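Local coordinates for putative lipoprotein (Bacteroides ovatus, PDB 3OQQ) that is of unknown function but binds calcium ions and is probably an extracellular, surface-anchored lipoprotein, at residues Pro190-Lys201 with Glu265-Thr275; Thr231-Trp242 with Pro252-Ala262. All coordinates share one frame; numbering follows the deposited sequence.

Interaction 1 of 2, residues Pro190-Lys201 with Glu265-Thr275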
loop_
_atom_site.group_PDB
_atom_site.type_symbol
_atom_site.label_atom_id
_atom_site.label_comp_id
_atom_site.label_asym_id
_atom_site.label_seq_id
_atom_site.Cartn_x
_atom_site.Cartn_y
_atom_site.Cartn_z
ATOM N N PRO A 190 13.242 6.096 13.811
ATOM C CA PRO A 190 11.832 5.987 13.350
ATOM C C PRO A 190 10.911 5.479 14.465
ATOM O O PRO A 190 11.291 4.606 15.228
ATOM C CB PRO A 190 11.903 4.982 12.195
ATOM C CG PRO A 190 13.330 4.998 11.748
ATOM C CD PRO A 190 14.131 5.234 13.005
ATOM N N THR A 191 9.717 6.057 14.582
ATOM C CA THR A 191 8.786 5.695 15.644
ATOM C C THR A 191 7.417 5.305 15.096
ATOM O O THR A 191 6.720 4.522 15.728
ATOM C CB THR A 191 8.633 6.871 16.627
ATOM O OG1 THR A 191 8.281 8.040 15.890
ATOM C CG2 THR A 191 9.911 7.144 17.443
ATOM N N VAL A 192 6.998 5.922 13.978
ATOM C CA VAL A 192 5.660 5.729 13.413
ATOM C C VAL A 192 5.723 5.533 11.902
ATOM O O VAL A 192 6.607 6.075 11.246
ATOM C CB VAL A 192 4.722 6.955 13.739
ATOM C CG1 VAL A 192 3.289 6.722 13.242
ATOM C CG2 VAL A 192 4.709 7.310 15.232
ATOM N N LEU A 193 4.770 4.749 11.363
ATOM C CA LEU A 193 4.467 4.613 9.944
ATOM C C LEU A 193 2.978 4.904 9.813
ATOM O O LEU A 193 2.227 4.742 10.775
ATOM C CB LEU A 193 4.868 3.284 9.308
ATOM C CG LEU A 193 4.170 1.989 9.716
ATOM C CD1 LEU A 193 2.928 1.746 8.902
ATOM C CD2 LEU A 193 5.089 0.826 9.485
ATOM N N GLY A 194 2.555 5.365 8.661
ATOM C CA GLY A 194 1.139 5.657 8.481
ATOM C C GLY A 194 0.754 5.947 7.053
ATOM O O GLY A 194 1.584 5.891 6.136
ATOM N N VAL A 195 -0.513 6.301 6.870
ATOM C CA VAL A 195 -1.030 6.619 5.549
ATOM C C VAL A 195 -2.190 7.572 5.719
ATOM O O VAL A 195 -2.926 7.505 6.691
ATOM C CB VAL A 195 -1.439 5.332 4.720
ATOM C CG1 VAL A 195 -2.591 4.554 5.368
ATOM C CG2 VAL A 195 -1.767 5.668 3.257
ATOM N N VAL A 196 -2.307 8.477 4.787
ATOM C CA VAL A 196 -3.455 9.337 4.634
ATOM C C VAL A 196 -4.220 8.745 3.458
ATOM O O VAL A 196 -3.642 8.601 2.376
ATOM C CB VAL A 196 -3.107 10.827 4.375
ATOM C CG1 VAL A 196 -4.378 11.617 4.097
ATOM C CG2 VAL A 196 -2.298 11.445 5.517
ATOM N N LEU A 197 -5.493 8.384 3.665
ATOM C CA LEU A 197 -6.364 7.923 2.592
ATOM C C LEU A 197 -7.021 9.180 2.081
ATOM O O LEU A 197 -8.085 9.594 2.560
ATOM C CB LEU A 197 -7.378 6.885 3.085
ATOM C CG LEU A 197 -6.809 5.630 3.730
ATOM C CD1 LEU A 197 -7.906 4.822 4.316
ATOM C CD2 LEU A 197 -5.947 4.822 2.754
ATOM N N ASP A 198 -6.296 9.860 1.187
ATOM C CA ASP A 198 -6.628 11.160 0.637
ATOM C C ASP A 198 -8.020 11.174 -0.012
ATOM O O ASP A 198 -8.330 10.323 -0.857
ATOM C CB ASP A 198 -5.546 11.563 -0.371
ATOM C CG ASP A 198 -5.390 13.050 -0.521
ATOM O OD1 ASP A 198 -6.368 13.706 -0.908
ATOM O OD2 ASP A 198 -4.292 13.561 -0.221
ATOM N N GLY A 199 -8.854 12.115 0.432
ATOM C CA GLY A 199 -10.216 12.249 -0.072
ATOM C C GLY A 199 -11.225 11.328 0.589
ATOM O O GLY A 199 -12.424 11.489 0.356
ATOM N N LEU A 200 -10.774 10.349 1.420
ATOM C CA LEU A 200 -11.738 9.491 2.098
ATOM C C LEU A 200 -12.256 10.217 3.349
ATOM O O LEU A 200 -11.778 9.983 4.451
ATOM C CB LEU A 200 -11.203 8.097 2.425
ATOM C CG LEU A 200 -12.335 7.098 2.757
ATOM C CD1 LEU A 200 -13.129 6.676 1.493
ATOM C CD2 LEU A 200 -11.815 5.937 3.494
ATOM N N LYS A 201 -13.211 11.132 3.141
ATOM C CA LYS A 201 -13.792 11.991 4.176
ATOM C C LYS A 201 -14.652 11.209 5.177
ATOM O O LYS A 201 -15.163 10.138 4.847
ATOM C CB LYS A 201 -14.616 13.113 3.522
ATOM C CG LYS A 201 -13.815 13.922 2.503
ATOM C CD LYS A 201 -14.462 15.246 2.207
ATOM C CE LYS A 201 -14.109 15.761 0.833
ATOM N NZ LYS A 201 -15.239 15.576 -0.118
ATOM N N GLU A 265 -8.000 16.230 5.097
ATOM C CA GLU A 265 -7.368 15.543 3.948
ATOM C C GLU A 265 -7.880 14.113 3.728
ATOM O O GLU A 265 -7.599 13.512 2.689
ATOM C CB GLU A 265 -5.834 15.512 4.119
ATOM C CG GLU A 265 -5.362 14.798 5.384
ATOM C CD GLU A 265 -5.153 15.666 6.604
ATOM O OE1 GLU A 265 -5.963 16.594 6.841
ATOM O OE2 GLU A 265 -4.163 15.416 7.326
ATOM N N GLY A 266 -8.597 13.570 4.702
ATOM C CA GLY A 266 -9.108 12.210 4.599
ATOM C C GLY A 266 -8.821 11.445 5.870
ATOM O O GLY A 266 -8.553 12.071 6.900
ATOM N N THR A 267 -8.894 10.096 5.814
ATOM C CA THR A 267 -8.647 9.215 6.984
ATOM C C THR A 267 -7.138 9.128 7.265
ATOM O O THR A 267 -6.352 8.801 6.365
ATOM C CB THR A 267 -9.283 7.826 6.754
ATOM O OG1 THR A 267 -10.658 8.016 6.424
ATOM C CG2 THR A 267 -9.173 6.909 7.989
ATOM N N VAL A 268 -6.726 9.425 8.502
ATOM C CA VAL A 268 -5.286 9.372 8.831
ATOM C C VAL A 268 -5.039 8.151 9.741
ATOM O O VAL A 268 -5.590 8.076 10.834
ATOM C CB VAL A 268 -4.760 10.696 9.444
ATOM C CG1 VAL A 268 -3.286 10.575 9.855
ATOM C CG2 VAL A 268 -4.978 11.869 8.482
ATOM N N ILE A 269 -4.221 7.197 9.255
ATOM C CA ILE A 269 -3.918 5.947 9.936
ATOM C C ILE A 269 -2.458 5.929 10.370
ATOM O O ILE A 269 -1.571 6.107 9.537
ATOM C CB ILE A 269 -4.258 4.733 8.995
ATOM C CG1 ILE A 269 -5.767 4.757 8.630
ATOM C CG2 ILE A 269 -3.871 3.369 9.653
ATOM C CD1 ILE A 269 -6.216 3.797 7.572
ATOM N N THR A 270 -2.204 5.684 11.671
ATOM C CA THR A 270 -0.817 5.590 12.146
ATOM C C THR A 270 -0.588 4.320 12.974
ATOM O O THR A 270 -1.430 3.942 13.789
ATOM C CB THR A 270 -0.390 6.813 12.954
ATOM O OG1 THR A 270 -1.268 6.953 14.057
ATOM C CG2 THR A 270 -0.353 8.102 12.127
ATOM N N LEU A 271 0.574 3.694 12.763
ATOM C CA LEU A 271 1.074 2.561 13.506
ATOM C C LEU A 271 2.312 3.022 14.249
ATOM O O LEU A 271 3.358 3.264 13.637
ATOM C CB LEU A 271 1.380 1.372 12.584
ATOM C CG LEU A 271 1.995 0.139 13.290
ATOM C CD1 LEU A 271 1.052 -0.420 14.396
ATOM C CD2 LEU A 271 2.335 -0.921 12.292
ATOM N N ASP A 272 2.163 3.214 15.563
ATOM C CA ASP A 272 3.223 3.687 16.466
ATOM C C ASP A 272 3.814 2.467 17.183
ATOM O O ASP A 272 3.171 1.410 17.189
ATOM C CB ASP A 272 2.587 4.695 17.426
ATOM C CG ASP A 272 3.483 5.577 18.285
ATOM O OD1 ASP A 272 4.731 5.365 18.285
ATOM O OD2 ASP A 272 2.947 6.444 18.969
ATOM N N GLY A 273 5.045 2.578 17.698
ATOM C CA GLY A 273 5.700 1.453 18.382
ATOM C C GLY A 273 6.878 0.815 17.674
ATOM O O GLY A 273 7.466 -0.168 18.174
ATOM N N LEU A 274 7.235 1.369 16.486
ATOM C CA LEU A 274 8.338 0.889 15.660
ATOM C C LEU A 274 9.660 0.831 16.420
ATOM O O LEU A 274 10.460 -0.058 16.160
ATOM C CB LEU A 274 8.526 1.768 14.398
ATOM C CG LEU A 274 7.375 1.897 13.419
ATOM C CD1 LEU A 274 7.873 2.633 12.116
ATOM C CD2 LEU A 274 6.750 0.516 13.113
ATOM N N THR A 275 9.892 1.774 17.348
ATOM C CA THR A 275 11.131 1.812 18.140
ATOM C C THR A 275 11.305 0.543 19.043
ATOM O O THR A 275 12.433 0.220 19.443
ATOM C CB THR A 275 11.147 3.106 18.974
ATOM O OG1 THR A 275 12.482 3.453 19.289
ATOM C CG2 THR A 275 10.278 3.044 20.246
HETATM O O HOH W 1 7.924 3.851 18.117
#
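Leu193 and Leu271 form a hydrogen-bonded pair in the antiparallel ladder that joins strands 190-198 and 266-272, central neighbours in a six-stranded sheet. The tight side is the face bearing Leu193, Val195, Leu197, Ile269 and Leu271, which packs on strands 150-161 and 173-184 as in a two-layered beta structure. There Leu193 and Leu271 run side by side, and the CD1 methyl of Leu197 meets CD1 of Ile269 at 3.8 Å. Leu274, just past the strand, crosses Leu193 at about a right angle, CD2 to CD2.

The other face is partly open to solvent at Val268, Thr270 and Asp272, while Val192 and Val196 lie buried between these and strand 333-339. A side chain on Gly194 would point to this face and run into Ile269 O. Val196 CG2 lies 4.0 Å from Val268 CG2, while its CG1, anti to the backbone N (chi1 175°), reaches the CG of Glu265 at 3.6 Å. The carboxylate of Glu265 turns to Ser354, and that of Asp198 to Arg332. The contact closes on the buried Leu197 and Ile269 side, beside a type II turn from Leu197 to Leu200: Thr267 OG1 donates to Leu200 O from 3.0 Å, tilted 18° from the carbonyl plane.

Interaction 2 of 2, residues Thr231-Trp242 with Pro252-Ala262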
loop_
_atom_site.group_PDB
_atom_site.type_symbol
_atom_site.label_atom_id
_atom_site.label_comp_id
_atom_site.label_asym_id
_atom_site.label_seq_id
_atom_site.Cartn_x
_atom_site.Cartn_y
_atom_site.Cartn_z
ATOM N N THR A 231 -18.138 3.762 15.723
ATOM C CA THR A 231 -18.728 4.958 15.110
ATOM C C THR A 231 -17.928 6.199 15.481
ATOM O O THR A 231 -18.293 7.301 15.076
ATOM C CB THR A 231 -20.194 5.133 15.555
ATOM O OG1 THR A 231 -20.252 5.186 16.991
ATOM C CG2 THR A 231 -21.105 4.058 14.989
ATOM N N LYS A 232 -16.859 6.026 16.272
ATOM C CA LYS A 232 -15.968 7.104 16.724
ATOM C C LYS A 232 -15.226 7.766 15.553
ATOM O O LYS A 232 -14.896 7.085 14.573
ATOM C CB LYS A 232 -14.903 6.553 17.698
ATOM C CG LYS A 232 -15.429 6.075 19.050
ATOM C CD LYS A 232 -14.309 5.352 19.785
ATOM C CE LYS A 232 -14.759 4.736 21.082
ATOM N NZ LYS A 232 -13.629 4.058 21.774
ATOM N N ASN A 233 -14.897 9.062 15.711
ATOM C CA ASN A 233 -14.054 9.822 14.781
ATOM C C ASN A 233 -12.611 9.304 14.859
ATOM O O ASN A 233 -11.940 9.125 13.839
ATOM C CB ASN A 233 -14.107 11.313 15.130
ATOM C CG ASN A 233 -15.389 11.990 14.697
ATOM O OD1 ASN A 233 -16.286 11.366 14.117
ATOM N ND2 ASN A 233 -15.475 13.298 14.908
ATOM N N ILE A 234 -12.156 9.031 16.090
ATOM C CA ILE A 234 -10.826 8.506 16.362
ATOM C C ILE A 234 -10.962 7.179 17.101
ATOM O O ILE A 234 -11.546 7.105 18.179
ATOM C CB ILE A 234 -9.940 9.517 17.160
ATOM C CG1 ILE A 234 -9.826 10.889 16.435
ATOM C CG2 ILE A 234 -8.551 8.907 17.438
ATOM C CD1 ILE A 234 -9.449 12.078 17.378
ATOM N N VAL A 235 -10.404 6.145 16.508
ATOM C CA VAL A 235 -10.336 4.803 17.044
ATOM C C VAL A 235 -8.867 4.574 17.326
ATOM O O VAL A 235 -8.042 4.702 16.427
ATOM C CB VAL A 235 -10.944 3.770 16.033
ATOM C CG1 VAL A 235 -10.726 2.337 16.496
ATOM C CG2 VAL A 235 -12.425 4.039 15.816
ATOM N N LYS A 236 -8.532 4.320 18.586
ATOM C CA LYS A 236 -7.165 4.034 18.994
ATOM C C LYS A 236 -7.145 2.645 19.618
ATOM O O LYS A 236 -7.899 2.409 20.554
ATOM C CB LYS A 236 -6.664 5.114 19.971
ATOM C CG LYS A 236 -5.224 4.933 20.456
ATOM C CD LYS A 236 -4.715 6.225 21.075
ATOM C CE LYS A 236 -3.938 6.002 22.342
ATOM N NZ LYS A 236 -4.826 5.739 23.511
ATOM N N VAL A 237 -6.352 1.709 19.056
ATOM C CA VAL A 237 -6.213 0.372 19.644
ATOM C C VAL A 237 -4.716 0.170 19.960
ATOM O O VAL A 237 -3.843 0.616 19.204
ATOM C CB VAL A 237 -6.857 -0.819 18.865
ATOM C CG1 VAL A 237 -8.351 -0.603 18.664
ATOM C CG2 VAL A 237 -6.174 -1.108 17.552
ATOM N N GLU A 238 -4.435 -0.393 21.124
ATOM C CA GLU A 238 -3.048 -0.557 21.530
ATOM C C GLU A 238 -2.815 -1.797 22.394
ATOM O O GLU A 238 -3.693 -2.238 23.151
ATOM C CB GLU A 238 -2.556 0.691 22.300
ATOM C CG GLU A 238 -3.417 1.087 23.490
ATOM C CD GLU A 238 -2.901 2.199 24.378
ATOM O OE1 GLU A 238 -2.690 3.317 23.865
ATOM O OE2 GLU A 238 -2.780 1.977 25.604
ATOM N N ASN A 239 -1.595 -2.309 22.311
ATOM C CA ASN A 239 -1.103 -3.362 23.185
ATOM C C ASN A 239 0.296 -2.932 23.523
ATOM O O ASN A 239 1.158 -2.928 22.647
ATOM C CB ASN A 239 -1.173 -4.748 22.545
ATOM C CG ASN A 239 -0.728 -5.877 23.448
ATOM O OD1 ASN A 239 0.094 -5.705 24.360
ATOM N ND2 ASN A 239 -1.265 -7.072 23.215
ATOM N N LYS A 240 0.499 -2.493 24.764
ATOM C CA LYS A 240 1.786 -1.969 25.212
ATOM C C LYS A 240 2.575 -2.990 26.055
ATOM O O LYS A 240 3.514 -2.613 26.765
ATOM C CB LYS A 240 1.565 -0.663 25.981
ATOM C CG LYS A 240 1.025 0.451 25.069
ATOM C CD LYS A 240 0.698 1.701 25.865
ATOM C CE LYS A 240 1.541 2.872 25.437
ATOM N NZ LYS A 240 0.909 4.163 25.838
ATOM N N ASN A 241 2.255 -4.282 25.913
ATOM C CA ASN A 241 2.934 -5.285 26.714
ATOM C C ASN A 241 3.037 -6.619 25.979
ATOM O O ASN A 241 2.859 -7.679 26.584
ATOM C CB ASN A 241 2.177 -5.441 28.049
ATOM C CG ASN A 241 2.939 -6.155 29.132
ATOM O OD1 ASN A 241 4.116 -5.900 29.347
ATOM N ND2 ASN A 241 2.262 -7.043 29.870
ATOM N N TRP A 242 3.367 -6.586 24.676
ATOM C CA TRP A 242 3.431 -7.813 23.897
ATOM C C TRP A 242 4.861 -8.223 23.576
ATOM O O TRP A 242 5.798 -7.418 23.617
ATOM C CB TRP A 242 2.603 -7.696 22.603
ATOM C CG TRP A 242 3.145 -6.714 21.590
ATOM C CD1 TRP A 242 2.838 -5.384 21.494
ATOM C CD2 TRP A 242 4.068 -6.993 20.516
ATOM N NE1 TRP A 242 3.538 -4.813 20.445
ATOM C CE2 TRP A 242 4.277 -5.782 19.815
ATOM C CE3 TRP A 242 4.724 -8.159 20.064
ATOM C CZ2 TRP A 242 5.135 -5.695 18.707
ATOM C CZ3 TRP A 242 5.578 -8.072 18.976
ATOM C CH2 TRP A 242 5.797 -6.845 18.322
ATOM N N PRO A 252 9.002 -5.940 27.359
ATOM C CA PRO A 252 7.825 -5.933 26.485
ATOM C C PRO A 252 7.949 -4.922 25.348
ATOM O O PRO A 252 8.741 -3.977 25.417
ATOM C CB PRO A 252 6.678 -5.574 27.431
ATOM C CG PRO A 252 7.296 -4.816 28.513
ATOM C CD PRO A 252 8.693 -5.361 28.683
ATOM N N ARG A 253 7.143 -5.129 24.297
ATOM C CA ARG A 253 7.130 -4.250 23.143
ATOM C C ARG A 253 5.773 -3.582 23.100
ATOM O O ARG A 253 4.903 -3.940 23.911
ATOM C CB ARG A 253 7.468 -5.045 21.863
ATOM C CG ARG A 253 8.738 -5.915 22.025
ATOM C CD ARG A 253 9.022 -6.672 20.749
ATOM N NE ARG A 253 10.107 -7.644 20.873
ATOM C CZ ARG A 253 11.398 -7.369 20.706
ATOM N NH1 ARG A 253 11.799 -6.118 20.527
ATOM N NH2 ARG A 253 12.302 -8.337 20.771
ATOM N N PHE A 254 5.598 -2.550 22.238
ATOM C CA PHE A 254 4.311 -1.873 22.150
ATOM C C PHE A 254 3.923 -1.530 20.719
ATOM O O PHE A 254 4.780 -1.349 19.846
ATOM C CB PHE A 254 4.274 -0.620 23.025
ATOM C CG PHE A 254 4.952 0.624 22.502
ATOM C CD1 PHE A 254 6.336 0.785 22.618
ATOM C CD2 PHE A 254 4.207 1.667 21.965
ATOM C CE1 PHE A 254 6.958 1.959 22.190
ATOM C CE2 PHE A 254 4.833 2.837 21.524
ATOM C CZ PHE A 254 6.205 2.968 21.630
ATOM N N ALA A 255 2.617 -1.432 20.481
ATOM C CA ALA A 255 2.090 -1.010 19.174
ATOM C C ALA A 255 0.829 -0.221 19.432
ATOM O O ALA A 255 0.082 -0.569 20.344
ATOM C CB ALA A 255 1.821 -2.215 18.279
ATOM N N ILE A 256 0.654 0.901 18.734
ATOM C CA ILE A 256 -0.534 1.765 18.875
ATOM C C ILE A 256 -1.064 2.071 17.476
ATOM O O ILE A 256 -0.356 2.696 16.681
ATOM C CB ILE A 256 -0.278 3.079 19.672
ATOM C CG1 ILE A 256 0.449 2.843 21.024
ATOM C CG2 ILE A 256 -1.589 3.870 19.850
ATOM C CD1 ILE A 256 1.103 4.113 21.632
ATOM N N LEU A 257 -2.309 1.666 17.197
ATOM C CA LEU A 257 -2.935 1.917 15.906
ATOM C C LEU A 257 -4.045 2.938 16.081
ATOM O O LEU A 257 -4.992 2.707 16.827
ATOM C CB LEU A 257 -3.470 0.612 15.291
ATOM C CG LEU A 257 -4.350 0.702 14.048
ATOM C CD1 LEU A 257 -3.614 1.367 12.873
ATOM C CD2 LEU A 257 -4.844 -0.650 13.691
ATOM N N THR A 258 -3.895 4.091 15.416
ATOM C CA THR A 258 -4.872 5.163 15.480
ATOM C C THR A 258 -5.489 5.326 14.108
ATOM O O THR A 258 -4.784 5.396 13.105
ATOM C CB THR A 258 -4.246 6.466 16.012
ATOM O OG1 THR A 258 -3.604 6.191 17.255
ATOM C CG2 THR A 258 -5.288 7.582 16.220
ATOM N N VAL A 259 -6.818 5.357 14.067
ATOM C CA VAL A 259 -7.554 5.634 12.835
ATOM C C VAL A 259 -8.358 6.918 13.096
ATOM O O VAL A 259 -9.213 6.935 13.979
ATOM C CB VAL A 259 -8.425 4.450 12.337
ATOM C CG1 VAL A 259 -9.124 4.813 11.035
ATOM C CG2 VAL A 259 -7.590 3.186 12.148
ATOM N N ASP A 260 -8.055 7.992 12.351
ATOM C CA ASP A 260 -8.751 9.276 12.489
ATOM C C ASP A 260 -9.456 9.582 11.169
ATOM O O ASP A 260 -8.801 10.005 10.214
ATOM C CB ASP A 260 -7.768 10.398 12.894
ATOM C CG ASP A 260 -8.398 11.751 13.243
ATOM O OD1 ASP A 260 -9.569 11.971 12.894
ATOM O OD2 ASP A 260 -7.691 12.602 13.821
ATOM N N LYS A 261 -10.796 9.362 11.117
ATOM C CA LYS A 261 -11.544 9.567 9.885
ATOM C C LYS A 261 -11.943 11.033 9.711
ATOM O O LYS A 261 -12.415 11.394 8.648
ATOM C CB LYS A 261 -12.803 8.660 9.859
ATOM C CG LYS A 261 -13.967 9.106 10.811
ATOM C CD LYS A 261 -15.176 8.236 10.580
ATOM C CE LYS A 261 -16.352 8.577 11.468
ATOM N NZ LYS A 261 -17.370 7.483 11.424
ATOM N N ALA A 262 -11.734 11.873 10.731
ATOM C CA ALA A 262 -12.241 13.242 10.755
ATOM C C ALA A 262 -11.255 14.350 10.300
ATOM O O ALA A 262 -11.593 15.529 10.386
ATOM C CB ALA A 262 -12.776 13.551 12.150
HETATM O O HOH W 2 -19.680 8.282 12.704
HETATM O O HOH W 3 -16.113 5.423 12.801
#
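Trp242 and Arg253 pair where the two strands of a beta hairpin, 234-242 and 253-263, meet the loop that joins them. Backbone hydrogen bonds form the frame: Val235 with Val259, Val237 with Leu257 and Asn239 with Ala255 each exchange two, Val259 N to Val235 O spanning 2.7 Å. A classic bulge follows, in which Asn241 and Trp242 both face Arg253. Asn239 steadies it through an Asx turn, its OD1 taking the N-H of Asn241 in the amide plane at 3.0 Å, while its ND2 binds Leu224 O.

The aromatic contact is CH-pi. With CG between the backbone N and the carbonyl carbon (chi1 67°), the indole of Trp242 folds back under Arg253, whose CB stands 4.0 Å from the centroid of the six-membered ring, 17° off its normal. Replacing Trp242 with an alanine would probably leave the aliphatic part of Arg253 without its flat support and open a gap beside Leu214 and Leu224.

Of the apolar pairs, Val237 CG2 touches Leu257 CB at 3.9 Å on the buried side; on the outer side Ile234 CG2 lies 3.7 Å from Thr258 CG2, and the Lys236 stem runs beside Ile256.

Among charged groups, Lys236 NZ makes a weak salt bridge to Glu238 OE1, the Arg253 guanidinium pairs with Asp247 and Asp279, and Lys261 NZ bonds to Val205 O and, through two waters, Thr231 O and Lys232 O. This implies a mainly apolar inner face with paired polar groups, and a mixed outer one where aliphatic stems underlie charged ends.

How the interactions relate
Interactions 1 and 2 are adjoining ladders of one six-stranded antiparallel sheet, with centres about 11 Å apart. Strand 253-263 turns directly into strand 266-272, and the two are probably hydrogen-bonded: Val268 N lies 2.8 Å from Asp260 O, and Asp272 N 2.8 Å from Ile256 O. Packing adds to this seam where Phe254 CE2 approaches Gly273 CA at 3.5 Å. Interaction 1 is the more buried and central; interaction 2 carries the sheet out to its edge strand, 234-242. No active site is known. A calcium ion lies about 8 Å from the side chain of Pro190, and a bound triethylene glycol, probably from crystallisation, sits about 4 Å from the side chain of Thr270 and about 5 Å from that of Thr258.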